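Local atomic coordinates of SGNH-hydrolase family esterase (Altererythrobacter indicus, PDB entry 7C2A), a protein that hydrolyses esters as a member of the SGNH-hydrolase family and may, like its relatives, have lysophospholipase activity. Residues S5-F16 and D70-G81; P110-A118 and A138-F149. One frame throughout, in Å; residues are numbered along the deposited sequence. Where two conformers were deposited one is given.

Interaction 1. Residues S5-F16 and D70-G81; sequences SRVILAFGDSLF and DKPELAIVELGG. With ACT (acetate ion), chain G.
Phe16 lies across Glu78 at the C-terminal ends of the neighbouring parallel strands 6-12 and 74-78. Glu78 CB presses on one face of the ring, 3.8 Å from its centroid, a CH-pi contact. Ile76 CG2 fits against the ring edge, 3.7 Å from Phe16 CZ. The ring of Tyr27 also meets that of Phe16, the two planes nearly parallel. Leu15 covers the carboxylate of Glu78. Gly12 is the hollow for that carboxylate: a CB there would run into Glu78 OE2. Gly12 to Leu15 form the GDSL signature of the family.

On this face of the sheet, Ile8 CG2 meets Ile76 CD1 at 3.8 Å. On the other face, Leu9 CB sits against the ring of Pro72. Phe11 CE2 meets Leu79 CD1 at 3.8 Å, and Leu79 CD2 packs beside Gly12. Helices 54-66 and 90-106 cover this second face. A parallel ladder joins the strands, from Leu9 N to Leu74 O through to Glu78 N to Phe11 O.

At the other end, Arg6, bent at chi2 (-67°) and chi3 (-48°), curls back to form a salt bridge, gripping Glu73 OE2 side-on with NE (2.8 Å) and NH2, both from one face of the carboxylate. Glu73 OE1 takes Val7 N, and an acetate sits at Arg6 NH1.

Glu78 OE2 accepts from Asp13 N, yet Glu78 OE1 is 2.6 Å from Asp13 OD1. Asp13 OD1 also caps the following helix through Leu15 N, and two waters tie Asp13 OD2 to Gly80 N and Gly81 N. So short an approach suggests that one of the two buried acids probably holds a proton.

Interaction 2. Residues P110-A118 and A138-F149; sequences PILLMGMRA and AEKYDAKLVPFF
Backbone hydrogen bonds join Leu113 to its parallel neighbours Lys144 and Val146. Leu113 N gives to Lys144 O at 2.8 Å and Leu113 O takes Val146 N. The ladder goes on through Gly115 N to Val146 O. Past the strands, Phe149 N bonds to Gly115 O at 2.9 Å. A side chain on Gly115 would collide with the carbonyl oxygens of Val146 and Pro147. At the start of the ladder, a water bridges Ile111 N and Asp142 O, next to the Schellman motif that ends helix 133-140.

Apolar contacts line both faces. Ile111 CG2 touches Ala143 CB at 3.6 Å. Leu113 CB meets Leu145 CD1 on one face, and Leu112 CD1 lies by Val146 CG2 on the other.

Two aromatic contacts lie at the C-terminal end of the strands and just beyond it. Met114, bent at chi2 (-51°), lies obliquely over Phe149 in a Met-aromatic contact, with SD 4.5 Å from the ring centroid. Arg117 CG rests over one face of Phe148 in a CH-pi contact, 3.9 Å from its centroid, and the guanidinium is turned 28° from the ring plane. An alanine in place of Phe148 would take away this platform and is likely to let the Arg117 side chain swing more freely.

Strand 144-146 forms the sheet edge within the chain, and strand 111-114 separates it from strand 74-78. Helix 133-140 packs on Leu113 and Leu145, and helix 90-106 on Ile111 and Tyr141.

Interactions 1 and 2 lie side by side in one five-stranded parallel sheet, with centres about 12 Å apart. The strand order is 42-48, 6-12, 74-78, 111-114, 144-146. Interaction 1 pairs strands 6-12 and 74-78, and interaction 2 pairs strands 111-114 and 144-146. The seam between them is itself bonded: Ala75 N lies 2.8 Å from Pro110 O, and Val77 N probably bonds to Leu112 O. Helix 90-106 packs against both contacts. Along the chain they come in series, interaction 1 closing before interaction 2 opens. Together they span four of the five strands of the alpha/beta core characteristic of SGNH hydrolases.

Interaction 1. Residues S5-F16 and D70-G81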
loop_
_atom_site.group_PDB
_atom_site.type_symbol
_atom_site.label_atom_id
_atom_site.label_comp_id
_atom_site.label_asym_id
_atom_site.label_seq_id
_atom_site.Cartn_x
_atom_site.Cartn_y
_atom_site.Cartn_z
ATOM N N SER A 5 1.308 -18.014 19.399
ATOM C CA SER A 5 1.726 -17.537 18.093
ATOM C C SER A 5 2.520 -16.236 18.188
ATOM O O SER A 5 2.363 -15.446 19.126
ATOM C CB SER A 5 0.489 -17.322 17.226
ATOM O OG SER A 5 -0.200 -18.546 17.040
ATOM N N ARG A 6 3.360 -16.017 17.181
ATOM C CA ARG A 6 4.113 -14.778 17.027
ATOM C C ARG A 6 3.227 -13.694 16.429
ATOM O O ARG A 6 2.591 -13.896 15.391
ATOM C CB ARG A 6 5.303 -14.992 16.092
ATOM C CG ARG A 6 6.089 -16.271 16.338
ATOM C CD ARG A 6 6.818 -16.251 17.687
ATOM N NE ARG A 6 7.557 -15.008 17.913
ATOM C CZ ARG A 6 8.752 -14.748 17.385
ATOM N NH1 ARG A 6 9.354 -15.625 16.592
ATOM N NH2 ARG A 6 9.341 -13.584 17.638
ATOM N N VAL A 7 3.230 -12.519 17.038
ATOM C CA VAL A 7 2.328 -11.451 16.637
ATOM C C VAL A 7 3.022 -10.519 15.653
ATOM O O VAL A 7 4.087 -9.964 15.948
ATOM C CB VAL A 7 1.809 -10.699 17.865
ATOM C CG1 VAL A 7 0.924 -9.549 17.446
ATOM C CG2 VAL A 7 1.061 -11.667 18.789
ATOM N N ILE A 8 2.412 -10.334 14.485
ATOM C CA ILE A 8 2.932 -9.449 13.448
ATOM C C ILE A 8 1.853 -8.434 13.115
ATOM O O ILE A 8 0.698 -8.805 12.901
ATOM C CB ILE A 8 3.332 -10.227 12.179
ATOM C CG1 ILE A 8 4.385 -11.292 12.507
ATOM C CG2 ILE A 8 3.814 -9.265 11.091
ATOM C CD1 ILE A 8 4.721 -12.217 11.348
ATOM N N LEU A 9 2.219 -7.154 13.091
ATOM C CA LEU A 9 1.299 -6.104 12.666
ATOM C C LEU A 9 1.471 -5.845 11.173
ATOM O O LEU A 9 2.570 -5.507 10.731
ATOM C CB LEU A 9 1.604 -4.826 13.442
ATOM C CG LEU A 9 0.743 -3.625 13.050
ATOM C CD1 LEU A 9 -0.719 -3.875 13.401
ATOM C CD2 LEU A 9 1.230 -2.340 13.714
ATOM N N ALA A 10 0.399 -5.996 10.404
ATOM C CA ALA A 10 0.392 -5.653 8.981
ATOM C C ALA A 10 -0.304 -4.302 8.844
ATOM O O ALA A 10 -1.531 -4.218 8.855
ATOM C CB ALA A 10 -0.297 -6.749 8.171
ATOM N N PHE A 11 0.490 -3.234 8.740
ATOM C CA PHE A 11 -0.008 -1.861 8.790
ATOM C C PHE A 11 0.061 -1.291 7.380
ATOM O O PHE A 11 1.151 -0.980 6.897
ATOM C CB PHE A 11 0.854 -1.053 9.761
ATOM C CG PHE A 11 0.286 0.295 10.112
ATOM C CD1 PHE A 11 -0.796 0.409 10.968
ATOM C CD2 PHE A 11 0.841 1.464 9.590
ATOM C CE1 PHE A 11 -1.325 1.659 11.306
ATOM C CE2 PHE A 11 0.328 2.714 9.923
ATOM C CZ PHE A 11 -0.755 2.814 10.775
ATOM N N GLY A 12 -1.077 -1.169 6.714
ATOM C CA GLY A 12 -1.071 -0.766 5.327
ATOM C C GLY A 12 -2.402 -0.291 4.816
ATOM O O GLY A 12 -3.255 0.164 5.574
ATOM N N ASP A 13 -2.558 -0.392 3.500
ATOM C CA ASP A 13 -3.714 0.158 2.801
ATOM C C ASP A 13 -4.529 -0.957 2.152
ATOM O O ASP A 13 -4.634 -2.048 2.720
ATOM C CB ASP A 13 -3.302 1.271 1.820
ATOM C CG ASP A 13 -2.247 0.830 0.832
ATOM O OD1 ASP A 13 -2.221 -0.376 0.489
ATOM O OD2 ASP A 13 -1.454 1.678 0.366
ATOM N N SER A 14 -5.102 -0.705 0.976
ATOM C CA SER A 14 -5.936 -1.718 0.331
ATOM C C SER A 14 -5.164 -2.979 -0.034
ATOM O O SER A 14 -5.784 -4.038 -0.202
ATOM C CB SER A 14 -6.614 -1.150 -0.916
ATOM O OG SER A 14 -5.653 -0.640 -1.822
ATOM N N LEU A 15 -3.840 -2.899 -0.171
ATOM C CA LEU A 15 -3.056 -4.091 -0.473
ATOM C C LEU A 15 -2.939 -5.025 0.719
ATOM O O LEU A 15 -2.650 -6.215 0.536
ATOM C CB LEU A 15 -1.667 -3.699 -0.977
ATOM C CG LEU A 15 -1.608 -2.815 -2.222
ATOM C CD1 LEU A 15 -0.166 -2.514 -2.584
ATOM C CD2 LEU A 15 -2.306 -3.487 -3.400
ATOM N N PHE A 16 -3.105 -4.515 1.936
ATOM C CA PHE A 16 -3.216 -5.367 3.109
ATOM C C PHE A 16 -4.663 -5.652 3.487
ATOM O O PHE A 16 -4.965 -6.758 3.941
ATOM C CB PHE A 16 -2.484 -4.743 4.306
ATOM C CG PHE A 16 -0.985 -4.918 4.284
ATOM C CD1 PHE A 16 -0.339 -5.548 3.233
ATOM C CD2 PHE A 16 -0.225 -4.443 5.337
ATOM C CE1 PHE A 16 1.045 -5.700 3.247
ATOM C CE2 PHE A 16 1.147 -4.585 5.355
ATOM C CZ PHE A 16 1.784 -5.228 4.315
ATOM N N ASP A 70 -1.558 -7.822 22.546
ATOM C CA ASP A 70 -0.199 -8.340 22.516
ATOM C C ASP A 70 0.648 -7.429 21.646
ATOM O O ASP A 70 0.296 -7.163 20.490
ATOM C CB ASP A 70 -0.153 -9.738 21.904
ATOM C CG ASP A 70 -0.985 -10.734 22.665
ATOM O OD1 ASP A 70 -0.856 -10.805 23.910
ATOM O OD2 ASP A 70 -1.767 -11.452 22.001
ATOM N N LYS A 71 1.766 -6.984 22.183
ATOM C CA LYS A 71 2.631 -6.076 21.452
ATOM C C LYS A 71 3.171 -6.766 20.202
ATOM O O LYS A 71 3.656 -7.906 20.284
ATOM C CB LYS A 71 3.794 -5.674 22.347
ATOM C CG LYS A 71 4.678 -4.610 21.762
ATOM C CD LYS A 71 5.811 -4.290 22.714
ATOM C CE LYS A 71 6.586 -3.093 22.221
ATOM N NZ LYS A 71 7.616 -2.678 23.217
ATOM N N PRO A 72 3.119 -6.123 19.040
ATOM C CA PRO A 72 3.680 -6.747 17.839
ATOM C C PRO A 72 5.159 -7.039 17.998
ATOM O O PRO A 72 5.919 -6.246 18.558
ATOM C CB PRO A 72 3.434 -5.696 16.753
ATOM C CG PRO A 72 2.229 -4.940 17.241
ATOM C CD PRO A 72 2.420 -4.861 18.731
ATOM N N GLU A 73 5.557 -8.194 17.479
ATOM C CA GLU A 73 6.950 -8.595 17.448
ATOM C C GLU A 73 7.639 -8.202 16.144
ATOM O O GLU A 73 8.868 -8.257 16.056
ATOM C CB GLU A 73 7.050 -10.105 17.718
ATOM C CG GLU A 73 6.416 -10.491 19.064
ATOM C CD GLU A 73 6.275 -11.990 19.259
ATOM O OE1 GLU A 73 5.129 -12.490 19.201
ATOM O OE2 GLU A 73 7.308 -12.653 19.492
ATOM N N LEU A 74 6.868 -7.757 15.162
ATOM C CA LEU A 74 7.352 -7.226 13.900
ATOM C C LEU A 74 6.207 -6.389 13.364
ATOM O O LEU A 74 5.047 -6.784 13.487
ATOM C CB LEU A 74 7.651 -8.353 12.905
ATOM C CG LEU A 74 7.922 -7.954 11.453
ATOM C CD1 LEU A 74 9.208 -7.161 11.338
ATOM C CD2 LEU A 74 7.998 -9.187 10.563
ATOM N N ALA A 75 6.536 -5.236 12.786
ATOM C CA ALA A 75 5.562 -4.396 12.100
ATOM C C ALA A 75 5.954 -4.308 10.636
ATOM O O ALA A 75 7.079 -3.908 10.317
ATOM C CB ALA A 75 5.518 -2.987 12.695
ATOM N N ILE A 76 5.026 -4.666 9.758
ATOM C CA ILE A 76 5.207 -4.534 8.319
ATOM C C ILE A 76 4.452 -3.290 7.889
ATOM O O ILE A 76 3.238 -3.201 8.089
ATOM C CB ILE A 76 4.682 -5.770 7.570
ATOM C CG1 ILE A 76 5.271 -7.069 8.138
ATOM C CG2 ILE A 76 4.961 -5.615 6.082
ATOM C CD1 ILE A 76 4.672 -8.347 7.543
ATOM N N VAL A 77 5.152 -2.323 7.301
ATOM C CA VAL A 77 4.559 -1.028 6.970
ATOM C C VAL A 77 4.487 -0.909 5.456
ATOM O O VAL A 77 5.515 -0.982 4.767
ATOM C CB VAL A 77 5.352 0.135 7.581
ATOM C CG1 VAL A 77 4.776 1.471 7.131
ATOM C CG2 VAL A 77 5.370 0.036 9.093
ATOM N N GLU A 78 3.274 -0.701 4.942
ATOM C CA GLU A 78 2.990 -0.715 3.508
ATOM C C GLU A 78 2.078 0.472 3.203
ATOM O O GLU A 78 0.860 0.341 3.208
ATOM C CB GLU A 78 2.332 -2.042 3.149
ATOM C CG GLU A 78 1.911 -2.195 1.710
ATOM C CD GLU A 78 0.463 -1.793 1.456
ATOM O OE1 GLU A 78 0.246 -1.081 0.449
ATOM O OE2 GLU A 78 -0.445 -2.183 2.221
ATOM N N LEU A 79 2.671 1.638 2.952
ATOM C CA LEU A 79 1.889 2.844 2.728
ATOM C C LEU A 79 2.618 3.732 1.733
ATOM O O LEU A 79 3.847 3.692 1.614
ATOM C CB LEU A 79 1.661 3.640 4.015
ATOM C CG LEU A 79 0.705 3.006 5.018
ATOM C CD1 LEU A 79 0.738 3.804 6.310
ATOM C CD2 LEU A 79 -0.696 2.969 4.463
ATOM N N GLY A 80 1.840 4.573 1.056
ATOM C CA GLY A 80 2.367 5.539 0.107
ATOM C C GLY A 80 1.712 5.441 -1.250
ATOM O O GLY A 80 1.691 6.412 -2.014
ATOM N N GLY A 81 1.164 4.269 -1.567
ATOM C CA GLY A 81 0.477 4.118 -2.837
ATOM C C GLY A 81 -0.662 5.104 -3.013
ATOM O O GLY A 81 -0.874 5.629 -4.108
HETATM C C ACT G . 9.813 -18.677 15.512
HETATM O O ACT G . 10.894 -18.023 15.507
HETATM O OXT ACT G . 8.638 -18.258 15.696
HETATM C CH3 ACT G . 9.931 -20.211 15.245
HETATM O O HOH W 1 -1.011 4.311 0.808
HETATM O O HOH W 2 1.148 1.712 -0.370
#

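Interaction 2. Residues P110-A118 and A138-F149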
loop_
_atom_site.group_PDB
_atom_site.type_symbol
_atom_site.label_atom_id
_atom_site.label_comp_id
_atom_site.label_asym_id
_atom_site.label_seq_id
_atom_site.Cartn_x
_atom_site.Cartn_y
_atom_site.Cartn_z
ATOM N N PRO A 110 10.530 -4.138 15.742
ATOM C CA PRO A 110 11.226 -4.270 14.459
ATOM C C PRO A 110 10.317 -3.951 13.282
ATOM O O PRO A 110 9.114 -4.209 13.312
ATOM C CB PRO A 110 11.648 -5.745 14.442
ATOM C CG PRO A 110 11.707 -6.148 15.879
ATOM C CD PRO A 110 10.595 -5.377 16.539
ATOM N N ILE A 111 10.926 -3.430 12.220
ATOM C CA ILE A 111 10.202 -2.903 11.068
ATOM C C ILE A 111 10.636 -3.625 9.799
ATOM O O ILE A 111 11.837 -3.753 9.526
ATOM C CB ILE A 111 10.473 -1.400 10.889
ATOM C CG1 ILE A 111 10.057 -0.610 12.129
ATOM C CG2 ILE A 111 9.772 -0.867 9.639
ATOM C CD1 ILE A 111 10.702 0.752 12.195
ATOM N N LEU A 112 9.657 -4.031 8.998
ATOM C CA LEU A 112 9.862 -4.384 7.599
ATOM C C LEU A 112 9.064 -3.396 6.755
ATOM O O LEU A 112 7.842 -3.283 6.908
ATOM C CB LEU A 112 9.402 -5.815 7.324
ATOM C CG LEU A 112 9.470 -6.274 5.869
ATOM C CD1 LEU A 112 10.899 -6.249 5.361
ATOM C CD2 LEU A 112 8.870 -7.665 5.732
ATOM N N LEU A 113 9.744 -2.683 5.870
ATOM C CA LEU A 113 9.124 -1.688 5.009
ATOM C C LEU A 113 8.865 -2.282 3.631
ATOM O O LEU A 113 9.776 -2.832 3.012
ATOM C CB LEU A 113 10.062 -0.490 4.886
ATOM C CG LEU A 113 9.522 0.807 4.291
ATOM C CD1 LEU A 113 8.371 1.376 5.110
ATOM C CD2 LEU A 113 10.636 1.835 4.172
ATOM N N MET A 114 7.629 -2.149 3.155
ATOM C CA MET A 114 7.256 -2.639 1.802
ATOM C C MET A 114 7.432 -1.475 0.820
ATOM O O MET A 114 6.667 -0.501 0.899
ATOM C CB MET A 114 5.807 -3.131 1.787
ATOM C CG MET A 114 5.594 -4.380 2.633
ATOM S SD MET A 114 6.784 -5.685 2.220
ATOM C CE MET A 114 5.880 -7.144 2.738
ATOM N N GLY A 115 8.434 -1.571 -0.056
ATOM C CA GLY A 115 8.728 -0.498 -1.024
ATOM C C GLY A 115 7.634 -0.336 -2.064
ATOM O O GLY A 115 7.194 -1.340 -2.631
ATOM N N MET A 116 7.215 0.906 -2.296
ATOM C CA MET A 116 6.192 1.205 -3.330
ATOM C C MET A 116 6.904 1.872 -4.510
ATOM O O MET A 116 7.933 2.519 -4.291
ATOM C CB MET A 116 5.095 2.129 -2.790
ATOM C CG MET A 116 4.397 1.585 -1.546
ATOM S SD MET A 116 3.717 -0.092 -1.723
ATOM C CE MET A 116 2.500 0.171 -3.010
ATOM N N ARG A 117 6.366 1.705 -5.715
ATOM C CA ARG A 117 6.996 2.284 -6.930
ATOM C C ARG A 117 5.960 3.113 -7.685
ATOM O O ARG A 117 4.800 2.693 -7.780
ATOM C CB ARG A 117 7.567 1.174 -7.815
ATOM C CG ARG A 117 8.751 0.450 -7.193
ATOM C CD ARG A 117 9.986 1.328 -7.184
ATOM N NE ARG A 117 11.116 0.676 -6.543
ATOM C CZ ARG A 117 11.824 -0.313 -7.076
ATOM N NH1 ARG A 117 11.527 -0.774 -8.281
ATOM N NH2 ARG A 117 12.828 -0.832 -6.399
ATOM N N ALA A 118 6.399 4.245 -8.218
ATOM C CA ALA A 118 5.466 5.125 -8.946
ATOM C C ALA A 118 5.347 4.653 -10.394
ATOM O O ALA A 118 6.359 4.259 -10.990
ATOM C CB ALA A 118 5.966 6.548 -8.882
ATOM N N ALA A 138 14.396 3.145 5.031
ATOM C CA ALA A 138 14.911 1.892 5.568
ATOM C C ALA A 138 16.283 2.093 6.193
ATOM O O ALA A 138 16.569 1.556 7.270
ATOM C CB ALA A 138 14.958 0.831 4.469
ATOM N N GLU A 139 17.148 2.860 5.534
ATOM C CA GLU A 139 18.462 3.138 6.104
ATOM C C GLU A 139 18.332 3.959 7.376
ATOM O O GLU A 139 18.938 3.636 8.405
ATOM C CB GLU A 139 19.322 3.882 5.082
ATOM C CG GLU A 139 20.821 3.821 5.364
ATOM C CD GLU A 139 21.281 4.849 6.385
ATOM O OE1 GLU A 139 20.559 5.847 6.599
ATOM O OE2 GLU A 139 22.372 4.662 6.967
ATOM N N LYS A 140 17.531 5.022 7.326
ATOM C CA LYS A 140 17.477 5.943 8.452
ATOM C C LYS A 140 16.946 5.263 9.702
ATOM O O LYS A 140 17.438 5.512 10.811
ATOM C CB LYS A 140 16.616 7.145 8.085
ATOM C CG LYS A 140 16.524 8.172 9.194
ATOM C CD LYS A 140 15.818 9.431 8.734
ATOM C CE LYS A 140 15.609 10.397 9.892
ATOM N NZ LYS A 140 15.039 11.687 9.426
ATOM N N TYR A 141 15.950 4.395 9.553
ATOM C CA TYR A 141 15.273 3.798 10.692
ATOM C C TYR A 141 15.675 2.352 10.937
ATOM O O TYR A 141 15.001 1.657 11.704
ATOM C CB TYR A 141 13.756 3.972 10.560
ATOM C CG TYR A 141 13.393 5.431 10.646
ATOM C CD1 TYR A 141 13.404 6.086 11.865
ATOM C CD2 TYR A 141 13.114 6.170 9.509
ATOM C CE1 TYR A 141 13.114 7.428 11.953
ATOM C CE2 TYR A 141 12.817 7.516 9.587
ATOM C CZ TYR A 141 12.815 8.146 10.816
ATOM O OH TYR A 141 12.523 9.491 10.890
ATOM N N ASP A 142 16.771 1.899 10.325
ATOM C CA ASP A 142 17.279 0.538 10.505
ATOM C C ASP A 142 16.179 -0.494 10.293
ATOM O O ASP A 142 15.986 -1.417 11.089
ATOM C CB ASP A 142 17.961 0.362 11.864
ATOM C CG ASP A 142 19.127 1.313 12.060
ATOM O OD1 ASP A 142 19.981 1.400 11.153
ATOM O OD2 ASP A 142 19.195 1.968 13.123
ATOM N N ALA A 143 15.438 -0.317 9.208
ATOM C CA ALA A 143 14.351 -1.211 8.854
ATOM C C ALA A 143 14.784 -2.096 7.700
ATOM O O ALA A 143 15.535 -1.668 6.819
ATOM C CB ALA A 143 13.120 -0.413 8.437
ATOM N N LYS A 144 14.309 -3.328 7.702
ATOM C CA LYS A 144 14.477 -4.151 6.518
ATOM C C LYS A 144 13.533 -3.657 5.432
ATOM O O LYS A 144 12.489 -3.069 5.717
ATOM C CB LYS A 144 14.228 -5.615 6.862
ATOM C CG LYS A 144 15.351 -6.189 7.729
ATOM C CD LYS A 144 15.069 -7.600 8.194
ATOM C CE LYS A 144 16.317 -8.245 8.788
ATOM N NZ LYS A 144 16.480 -7.937 10.238
ATOM N N LEU A 145 13.924 -3.864 4.179
ATOM C CA LEU A 145 13.190 -3.325 3.046
ATOM C C LEU A 145 12.940 -4.424 2.027
ATOM O O LEU A 145 13.871 -5.136 1.635
ATOM C CB LEU A 145 13.981 -2.196 2.376
ATOM C CG LEU A 145 13.390 -1.648 1.078
ATOM C CD1 LEU A 145 12.108 -0.876 1.338
ATOM C CD2 LEU A 145 14.405 -0.770 0.370
ATOM N N VAL A 146 11.689 -4.559 1.595
ATOM C CA VAL A 146 11.360 -5.227 0.341
ATOM C C VAL A 146 11.345 -4.142 -0.733
ATOM O O VAL A 146 10.463 -3.274 -0.696
ATOM C CB VAL A 146 10.005 -5.939 0.418
ATOM C CG1 VAL A 146 9.572 -6.401 -0.962
ATOM C CG2 VAL A 146 10.072 -7.127 1.381
ATOM N N PRO A 147 12.314 -4.113 -1.648
ATOM C CA PRO A 147 12.441 -2.927 -2.506
ATOM C C PRO A 147 11.207 -2.648 -3.344
ATOM O O PRO A 147 10.840 -1.482 -3.527
ATOM C CB PRO A 147 13.672 -3.245 -3.366
ATOM C CG PRO A 147 14.473 -4.187 -2.523
ATOM C CD PRO A 147 13.460 -5.029 -1.791
ATOM N N PHE A 148 10.543 -3.685 -3.851
ATOM C CA PHE A 148 9.409 -3.506 -4.765
ATOM C C PHE A 148 8.358 -4.545 -4.371
ATOM O O PHE A 148 8.360 -5.674 -4.868
ATOM C CB PHE A 148 9.884 -3.650 -6.208
ATOM C CG PHE A 148 8.826 -3.386 -7.264
ATOM C CD1 PHE A 148 7.581 -2.895 -6.962
ATOM C CD2 PHE A 148 9.114 -3.653 -8.590
ATOM C CE1 PHE A 148 6.634 -2.674 -7.967
ATOM C CE2 PHE A 148 8.177 -3.432 -9.589
ATOM C CZ PHE A 148 6.942 -2.947 -9.281
ATOM N N PHE A 149 7.448 -4.148 -3.484
ATOM C CA PHE A 149 6.478 -5.092 -2.942
ATOM C C PHE A 149 5.658 -5.760 -4.042
ATOM O O PHE A 149 5.395 -6.965 -3.979
ATOM C CB PHE A 149 5.583 -4.358 -1.949
ATOM C CG PHE A 149 4.484 -5.202 -1.384
ATOM C CD1 PHE A 149 4.764 -6.430 -0.808
ATOM C CD2 PHE A 149 3.171 -4.773 -1.421
ATOM C CE1 PHE A 149 3.750 -7.214 -0.283
ATOM C CE2 PHE A 149 2.158 -5.562 -0.891
ATOM C CZ PHE A 149 2.459 -6.784 -0.329
HETATM O O HOH W 3 13.752 -2.700 12.677
#